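Local coordinates for hypothetical protein RPA1889 (Rhodopseudomonas palustris, PDB 2I9C), which is of unknown function but has an all-helical fold of the DUF2019 family, which belongs to the tetratricopeptide-repeat clan, at residues Ala61-Phe66 against Pro86-Glu91; Val73-Ala78 against Glu94-Ser99. One frame throughout, in Å; residues are numbered along the deposited sequence.

Contact 1 (Ala61-Phe66 against Pro86-Glu91); sequences ALLSLF and PVKARE. With ACT (acetate ion), chain C.
The F66 ring bridges to K88 and A89 with its outer atoms CE2 and CZ. K88 O and A89 CA approach it obliquely: CE2 is 3.4 Å from K88 O, and CZ packs against A89 CA. One face is partly covered from within its own segment by L63 CA, 4.1 Å above the ring plane and offset toward the rim. The 3-10 coil explains that neighbour, because the backbone bond from F66 N to L63 O (3.2 Å) brings the two residues one turn apart onto the same side. F66 CG lies beside the backbone N and anti to the carbonyl carbon (chi1 -79°), a torsion that carries the ring across to the helix; there its CZ also meets A89 CB at 4.4 Å. T81 touches both F66 and A89, and A77 of helix 71-79 packs on F66, so the ring sits where several elements converge. Here the 3-10 coil in the connection between helices 34-53 and 71-79 is packed against the first turns of helix 86-99, in a wholly helical fold consistent with the tetratricopeptide-repeat clan. Further toward solvent, L63 and K88 cross at about a right angle. L63 CD1 lies 4.1 Å from K88 CD and equally near NZ, so the methyl rests against the outer part of the chain up to its amino group. Near the base of the same lysine chain, about a quarter-turn round it from L63, an acetate ion, probably from the crystallisation liquor, occupies the start of the helix. K88 N donates to acetate O (3.0 Å, nearly straight at 172°). V87 N donates to acetate OXT (3.2 Å, 154°). The helix start would probably favour the negative ion.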
ATOM      1  N   ALA A  61       6.673  -3.800   8.488  1.00 28.39           N
ATOM      2  CA  ALA A  61       7.315  -2.522   8.621  1.00 28.33           C
ATOM      3  C   ALA A  61       6.519  -1.383   7.942  1.00 29.24           C
ATOM      4  O   ALA A  61       6.750  -0.214   8.277  1.00 27.74           O
ATOM      5  CB  ALA A  61       8.767  -2.604   8.066  1.00 28.42           C
ATOM      6  N   LEU A  62       5.584  -1.714   7.020  1.00 27.33           N
ATOM      7  CA  LEU A  62       4.764  -0.677   6.347  1.00 28.04           C
ATOM      8  C   LEU A  62       3.682  -0.071   7.240  1.00 28.42           C
ATOM      9  O   LEU A  62       3.075   0.958   6.905  1.00 27.75           O
ATOM     10  CB  LEU A  62       4.097  -1.238   5.061  1.00 26.43           C
ATOM     11  CG  LEU A  62       5.084  -1.761   4.016  1.00 27.79           C
ATOM     12  CD1 LEU A  62       4.301  -2.575   2.937  1.00 27.08           C
ATOM     13  CD2 LEU A  62       5.891  -0.574   3.438  1.00 27.14           C
ATOM     14  N   LEU A  63       3.408  -0.733   8.361  1.00 28.34           N
ATOM     15  CA  LEU A  63       2.476  -0.208   9.329  1.00 30.44           C
ATOM     16  C   LEU A  63       2.848   1.237   9.778  1.00 31.47           C
ATOM     17  O   LEU A  63       1.947   2.026  10.072  1.00 32.72           O
ATOM     18  CB  LEU A  63       2.359  -1.169  10.530  1.00 30.75           C
ATOM     19  CG  LEU A  63       1.645  -2.536  10.406  1.00 29.15           C
ATOM     20  CD1 LEU A  63       1.777  -3.308  11.724  1.00 30.38           C
ATOM     21  CD2 LEU A  63       0.134  -2.351  10.115  1.00 26.07           C
ATOM     22  N   SER A  64       4.146   1.575   9.822  1.00 31.68           N
ATOM     23  CA  SER A  64       4.622   2.951  10.155  1.00 33.49           C
ATOM     24  C   SER A  64       4.075   4.021   9.218  1.00 33.29           C
ATOM     25  O   SER A  64       4.070   5.210   9.547  1.00 35.63           O
ATOM     26  CB  SER A  64       6.128   3.017  10.028  1.00 34.44           C
ATOM     27  OG  SER A  64       6.742   2.357  11.120  1.00 41.35           O
ATOM     28  N   LEU A  65       3.640   3.606   8.036  1.00 31.56           N
ATOM     29  CA  LEU A  65       3.147   4.530   7.063  1.00 30.75           C
ATOM     30  C   LEU A  65       1.681   4.904   7.186  1.00 30.93           C
ATOM     31  O   LEU A  65       1.207   5.687   6.382  1.00 32.31           O
ATOM     32  CB  LEU A  65       3.392   3.957   5.673  1.00 29.20           C
ATOM     33  CG  LEU A  65       4.855   3.698   5.318  1.00 29.17           C
ATOM     34  CD1 LEU A  65       4.894   3.206   3.820  1.00 28.28           C
ATOM     35  CD2 LEU A  65       5.762   4.936   5.493  1.00 27.49           C
ATOM     36  N   PHE A  66       0.945   4.309   8.137  1.00 31.21           N
ATOM     37  CA  PHE A  66      -0.503   4.606   8.297  1.00 30.29           C
ATOM     38  C   PHE A  66      -0.732   6.067   8.696  1.00 29.48           C
ATOM     39  O   PHE A  66      -1.842   6.565   8.499  1.00 30.25           O
ATOM     40  CB  PHE A  66      -1.131   3.723   9.375  1.00 29.25           C
ATOM     41  CG  PHE A  66      -1.452   2.291   8.931  1.00 28.25           C
ATOM     42  CD1 PHE A  66      -0.925   1.746   7.764  1.00 26.70           C
ATOM     43  CD2 PHE A  66      -2.244   1.463   9.758  1.00 27.97           C
ATOM     44  CE1 PHE A  66      -1.177   0.427   7.431  1.00 28.00           C
ATOM     45  CE2 PHE A  66      -2.552   0.124   9.385  1.00 28.98           C
ATOM     46  CZ  PHE A  66      -2.020  -0.393   8.231  1.00 25.73           C
ATOM     47  N   PRO A  86      -4.286  -8.037   9.976  1.00 32.15           N
ATOM     48  CA  PRO A  86      -5.617  -7.838   9.388  1.00 31.88           C
ATOM     49  C   PRO A  86      -6.469  -6.834  10.134  1.00 32.38           C
ATOM     50  O   PRO A  86      -7.167  -6.044   9.484  1.00 31.96           O
ATOM     51  CB  PRO A  86      -6.255  -9.247   9.420  1.00 31.51           C
ATOM     52  CG  PRO A  86      -5.469 -10.025  10.392  1.00 31.45           C
ATOM     53  CD  PRO A  86      -4.068  -9.444  10.388  1.00 31.71           C
ATOM     54  N   VAL A  87      -6.406  -6.855  11.471  1.00 32.06           N
ATOM     55  CA  VAL A  87      -7.193  -5.942  12.314  1.00 32.38           C
ATOM     56  C   VAL A  87      -6.785  -4.462  12.101  1.00 32.69           C
ATOM     57  O   VAL A  87      -7.639  -3.617  11.775  1.00 32.76           O
ATOM     58  CB  VAL A  87      -7.124  -6.322  13.823  1.00 32.37           C
ATOM     59  CG1 VAL A  87      -7.655  -5.176  14.709  1.00 31.80           C
ATOM     60  CG2 VAL A  87      -7.895  -7.622  14.090  1.00 31.35           C
ATOM     61  N   LYS A  88      -5.499  -4.160  12.294  1.00 32.31           N
ATOM     62  CA  LYS A  88      -4.939  -2.818  12.045  1.00 32.49           C
ATOM     63  C   LYS A  88      -5.183  -2.320  10.609  1.00 31.01           C
ATOM     64  O   LYS A  88      -5.560  -1.153  10.396  1.00 31.53           O
ATOM     65  CB  LYS A  88      -3.436  -2.791  12.356  1.00 32.07           C
ATOM     66  CG  LYS A  88      -3.064  -2.731  13.850  1.00 34.72           C
ATOM     67  CD  LYS A  88      -1.543  -2.871  14.031  1.00 35.19           C
ATOM     68  CE  LYS A  88      -1.180  -3.485  15.404  1.00 44.23           C
ATOM     69  NZ  LYS A  88       0.243  -4.015  15.431  1.00 47.38           N
ATOM     70  N   ALA A  89      -4.908  -3.172   9.632  1.00 29.99           N
ATOM     71  CA  ALA A  89      -5.113  -2.817   8.222  1.00 30.34           C
ATOM     72  C   ALA A  89      -6.584  -2.510   7.927  1.00 30.06           C
ATOM     73  O   ALA A  89      -6.887  -1.503   7.272  1.00 30.05           O
ATOM     74  CB  ALA A  89      -4.569  -3.899   7.271  1.00 29.70           C
ATOM     75  N   ARG A  90      -7.485  -3.358   8.412  1.00 30.20           N
ATOM     76  CA  ARG A  90      -8.924  -3.172   8.208  1.00 31.29           C
ATOM     77  C   ARG A  90      -9.382  -1.820   8.840  1.00 31.02           C
ATOM     78  O   ARG A  90     -10.132  -1.060   8.232  1.00 29.38           O
ATOM     79  CB  ARG A  90      -9.742  -4.365   8.771  1.00 30.69           C
ATOM     80  CG  ARG A  90     -11.236  -4.124   8.657  1.00 32.94           C
ATOM     81  CD  ARG A  90     -12.176  -5.276   9.082  1.00 34.36           C
ATOM     82  NE  ARG A  90     -13.473  -4.979   8.452  1.00 42.85           N
ATOM     83  CZ  ARG A  90     -13.966  -5.579   7.364  1.00 44.06           C
ATOM     84  NH1 ARG A  90     -13.305  -6.581   6.776  1.00 43.16           N
ATOM     85  NH2 ARG A  90     -15.143  -5.180   6.882  1.00 45.62           N
ATOM     86  N   GLU A  91      -8.915  -1.553  10.060  1.00 31.74           N
ATOM     87  CA  GLU A  91      -9.191  -0.287  10.756  1.00 33.41           C
ATOM     88  C   GLU A  91      -8.762   0.949   9.941  1.00 31.15           C
ATOM     89  O   GLU A  91      -9.496   1.951   9.870  1.00 30.96           O
ATOM     90  CB  GLU A  91      -8.512  -0.301  12.127  1.00 33.81           C
ATOM     91  CG  GLU A  91      -8.731   0.972  12.988  1.00 38.89           C
ATOM     92  CD  GLU A  91      -7.907   0.991  14.310  1.00 39.03           C
ATOM     93  OE1 GLU A  91      -6.670   0.709  14.286  1.00 42.10           O
ATOM     94  OE2 GLU A  91      -8.515   1.319  15.374  1.00 45.14           O
TER
HETATM   95  C   ACT C 125      -3.372  -7.333  13.839  1.00 40.76           C
HETATM   96  O   ACT C 125      -3.589  -6.172  13.517  1.00 41.38           O
HETATM   97  OXT ACT C 125      -4.223  -8.159  13.442  1.00 41.64           O
HETATM   98  CH3 ACT C 125      -2.140  -7.661  14.590  1.00 42.03           C

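Contact 2 (Val73-Ala78 against Glu94-Ser99); sequences VRLQAA and EAIVSS. With ACT (acetate ion), chain B.
Apolar packing between the two helices rests on one methyl group: I96 CD1 presses against the backbone of L75, 3.5 Å from L75 CA. The same methyl touches L75 CB at 4.0 Å and R74 CB at 4.2 Å, so it is seated on the peptide joining the two residues more than on either side chain. It gets there because I96 CG1 stands anti to the carbonyl carbon (chi1 -58°) and the branch then runs out extended. The L75 side chain is turned to other neighbours and packs on Q104 and A108 of helix 104-117, while A78 leans on Q92 and L93. Helices 71-79 and 86-99 follow one another in the chain and run in roughly opposite directions, a helical hairpin of the kind expected in the tetratricopeptide-repeat clan, with I96 near the far end of the second helix reaching across to the first. Charged and polar interactions gather beside this core. R74 NH1 donates to O of an acetate ion, probably from the crystallisation liquor, over 3.0 Å at 161°; the oxygen lies at the edge of the guanidinium and in its plane. Q92 NE2 also holds the acetate, whose methyl CH3 is directed at the second helix, 3.4 Å from I96 CA and 3.6 Å from S99 CB. The rest of the guanidinium is engaged by backbone carbonyls, NE by Y68 O and NH2 weakly by E67 O. Were R74 an alanine, the Y68 carbonyl would probably be left without its side-chain donor and the acetate without its charged partner. Among hydroxyl bonds, S99 OG donates to I96 O at 2.7 Å, in the carbonyl plane on a lone pair, and weakly accepts from W101 N.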
ATOM      1  N   VAL A  73      -0.469   6.790   0.034  1.00 27.06           N
ATOM      2  CA  VAL A  73       0.485   6.041   0.848  1.00 26.70           C
ATOM      3  C   VAL A  73      -0.304   5.227   1.887  1.00 26.38           C
ATOM      4  O   VAL A  73      -0.075   4.036   2.037  1.00 26.08           O
ATOM      5  CB  VAL A  73       1.548   6.978   1.519  1.00 26.55           C
ATOM      6  CG1 VAL A  73       2.533   6.197   2.389  1.00 27.68           C
ATOM      7  CG2 VAL A  73       2.362   7.687   0.412  1.00 22.79           C
ATOM      8  N   ARG A  74      -1.212   5.887   2.599  1.00 25.56           N
ATOM      9  CA  ARG A  74      -1.975   5.223   3.638  1.00 25.82           C
ATOM     10  C   ARG A  74      -2.780   4.050   3.080  1.00 25.02           C
ATOM     11  O   ARG A  74      -2.827   2.990   3.715  1.00 25.68           O
ATOM     12  CB  ARG A  74      -2.922   6.224   4.320  1.00 24.00           C
ATOM     13  CG  ARG A  74      -2.182   7.313   5.117  1.00 25.34           C
ATOM     14  CD  ARG A  74      -3.174   8.122   5.990  1.00 25.34           C
ATOM     15  NE  ARG A  74      -2.455   9.142   6.775  1.00 25.23           N
ATOM     16  CZ  ARG A  74      -2.939   9.786   7.827  1.00 27.10           C
ATOM     17  NH1 ARG A  74      -4.156   9.536   8.276  1.00 26.22           N
ATOM     18  NH2 ARG A  74      -2.191  10.698   8.456  1.00 26.11           N
ATOM     19  N   LEU A  75      -3.455   4.276   1.941  1.00 25.01           N
ATOM     20  CA  LEU A  75      -4.270   3.251   1.266  1.00 25.27           C
ATOM     21  C   LEU A  75      -3.446   2.027   0.890  1.00 25.81           C
ATOM     22  O   LEU A  75      -3.791   0.884   1.196  1.00 25.44           O
ATOM     23  CB  LEU A  75      -4.944   3.809  -0.017  1.00 25.67           C
ATOM     24  CG  LEU A  75      -5.650   2.765  -0.907  1.00 26.20           C
ATOM     25  CD1 LEU A  75      -6.875   2.209  -0.245  1.00 22.98           C
ATOM     26  CD2 LEU A  75      -6.052   3.479  -2.207  1.00 27.58           C
ATOM     27  N   GLN A  76      -2.343   2.269   0.212  1.00 26.25           N
ATOM     28  CA  GLN A  76      -1.520   1.180  -0.271  0.50 26.54           C
ATOM     29  C   GLN A  76      -0.878   0.415   0.880  1.00 26.93           C
ATOM     30  O   GLN A  76      -0.756  -0.783   0.815  1.00 26.75           O
ATOM     31  CB  GLN A  76      -0.469   1.681  -1.269  0.50 26.90           C
ATOM     32  CG  GLN A  76      -1.093   2.055  -2.643  0.50 27.83           C
ATOM     33  CD  GLN A  76      -2.029   0.983  -3.156  0.50 28.07           C
ATOM     34  OE1 GLN A  76      -1.632  -0.157  -3.324  0.50 28.75           O
ATOM     35  NE2 GLN A  76      -3.283   1.349  -3.403  0.50 25.46           N
ATOM     36  N   ALA A  77      -0.462   1.135   1.911  1.00 25.65           N
ATOM     37  CA  ALA A  77       0.131   0.509   3.099  1.00 27.11           C
ATOM     38  C   ALA A  77      -0.895  -0.391   3.823  1.00 27.89           C
ATOM     39  O   ALA A  77      -0.555  -1.504   4.234  1.00 28.06           O
ATOM     40  CB  ALA A  77       0.716   1.590   4.089  1.00 26.33           C
ATOM     41  N   ALA A  78      -2.139   0.062   3.916  1.00 27.96           N
ATOM     42  CA  ALA A  78      -3.186  -0.728   4.530  1.00 28.91           C
ATOM     43  C   ALA A  78      -3.545  -1.919   3.659  1.00 29.00           C
ATOM     44  O   ALA A  78      -3.687  -3.046   4.149  1.00 27.40           O
ATOM     45  CB  ALA A  78      -4.422   0.143   4.822  1.00 28.56           C
ATOM     46  N   GLU A  94     -11.036   1.368   6.968  1.00 28.37           N
ATOM     47  CA  GLU A  94     -12.303   1.897   7.441  1.00 29.05           C
ATOM     48  C   GLU A  94     -12.210   3.400   7.644  1.00 27.69           C
ATOM     49  O   GLU A  94     -13.123   4.092   7.269  1.00 28.40           O
ATOM     50  CB  GLU A  94     -12.776   1.177   8.708  1.00 28.26           C
ATOM     51  CG  GLU A  94     -13.288  -0.262   8.381  1.00 31.19           C
ATOM     52  CD  GLU A  94     -13.625  -1.131   9.590  1.00 34.43           C
ATOM     53  OE1 GLU A  94     -13.141  -0.877  10.730  1.00 41.29           O
ATOM     54  OE2 GLU A  94     -14.361  -2.116   9.370  1.00 38.01           O
ATOM     55  N   ALA A  95     -11.121   3.882   8.245  1.00 27.36           N
ATOM     56  CA  ALA A  95     -10.818   5.348   8.374  1.00 26.96           C
ATOM     57  C   ALA A  95     -10.723   6.078   7.028  1.00 26.32           C
ATOM     58  O   ALA A  95     -11.205   7.199   6.901  1.00 25.86           O
ATOM     59  CB  ALA A  95      -9.537   5.561   9.175  1.00 26.67           C
ATOM     60  N   ILE A  96     -10.048   5.464   6.049  1.00 25.83           N
ATOM     61  CA  ILE A  96     -10.030   6.001   4.681  1.00 25.87           C
ATOM     62  C   ILE A  96     -11.450   6.107   4.085  1.00 26.67           C
ATOM     63  O   ILE A  96     -11.843   7.179   3.611  1.00 27.10           O
ATOM     64  CB  ILE A  96      -9.032   5.215   3.754  1.00 25.58           C
ATOM     65  CG1 ILE A  96      -7.620   5.279   4.367  1.00 24.13           C
ATOM     66  CG2 ILE A  96      -9.070   5.782   2.267  1.00 25.22           C
ATOM     67  CD1 ILE A  96      -6.589   4.385   3.586  1.00 24.05           C
ATOM     68  N   VAL A  97     -12.236   5.020   4.107  1.00 26.21           N
ATOM     69  CA  VAL A  97     -13.679   5.153   3.773  1.00 25.35           C
ATOM     70  C   VAL A  97     -14.364   6.312   4.533  1.00 25.57           C
ATOM     71  O   VAL A  97     -15.045   7.113   3.906  1.00 26.66           O
ATOM     72  CB  VAL A  97     -14.453   3.837   4.029  1.00 24.86           C
ATOM     73  CG1 VAL A  97     -15.928   4.022   3.801  1.00 26.52           C
ATOM     74  CG2 VAL A  97     -13.930   2.739   3.131  1.00 23.18           C
ATOM     75  N   SER A  98     -14.240   6.374   5.865  1.00 25.29           N
ATOM     76  CA  SER A  98     -14.899   7.437   6.665  1.00 26.62           C
ATOM     77  C   SER A  98     -14.492   8.839   6.249  1.00 26.03           C
ATOM     78  O   SER A  98     -15.275   9.802   6.386  1.00 25.53           O
ATOM     79  CB  SER A  98     -14.580   7.297   8.139  1.00 27.00           C
ATOM     80  OG  SER A  98     -15.175   6.133   8.617  1.00 33.99           O
ATOM     81  N   SER A  99     -13.280   8.958   5.726  1.00 26.12           N
ATOM     82  CA  SER A  99     -12.754  10.299   5.357  1.00 26.76           C
ATOM     83  C   SER A  99     -13.429  10.861   4.093  1.00 27.64           C
ATOM     84  O   SER A  99     -13.349  12.064   3.863  1.00 28.25           O
ATOM     85  CB  SER A  99     -11.220  10.285   5.170  1.00 24.38           C
ATOM     86  OG  SER A  99     -10.861   9.651   3.954  1.00 24.39           O
TER
HETATM   87  C   ACT B 124      -7.391   8.606   7.403  1.00 30.10           C
HETATM   88  O   ACT B 124      -6.378   7.860   7.133  1.00 26.02           O
HETATM   89  OXT ACT B 124      -7.582   9.393   8.483  1.00 27.92           O
HETATM   90  CH3 ACT B 124      -8.377   8.441   6.372  1.00 31.62           C

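Helix 86-99 serves both contacts, its first turns in contact 1 and its last in contact 2, about 9 Å apart between centres. Contact 2 is the buried one, helix on helix; contact 1 is partly buried and joins a 3-10 coil to the helix, with an exposed lysine at its margin. Contact 1 pairs an aromatic ring with a leucine-lysine crossing; contact 2 rests on a single aliphatic methyl. Each has an acetate beside it, gripped by backbone N-H groups at the helix start in contact 1 but by the side chains of R74 and Q92 in contact 2. The two also touch directly: the F66 ring packs on the backbone of A77 and A78, and A89 CB on A78 O.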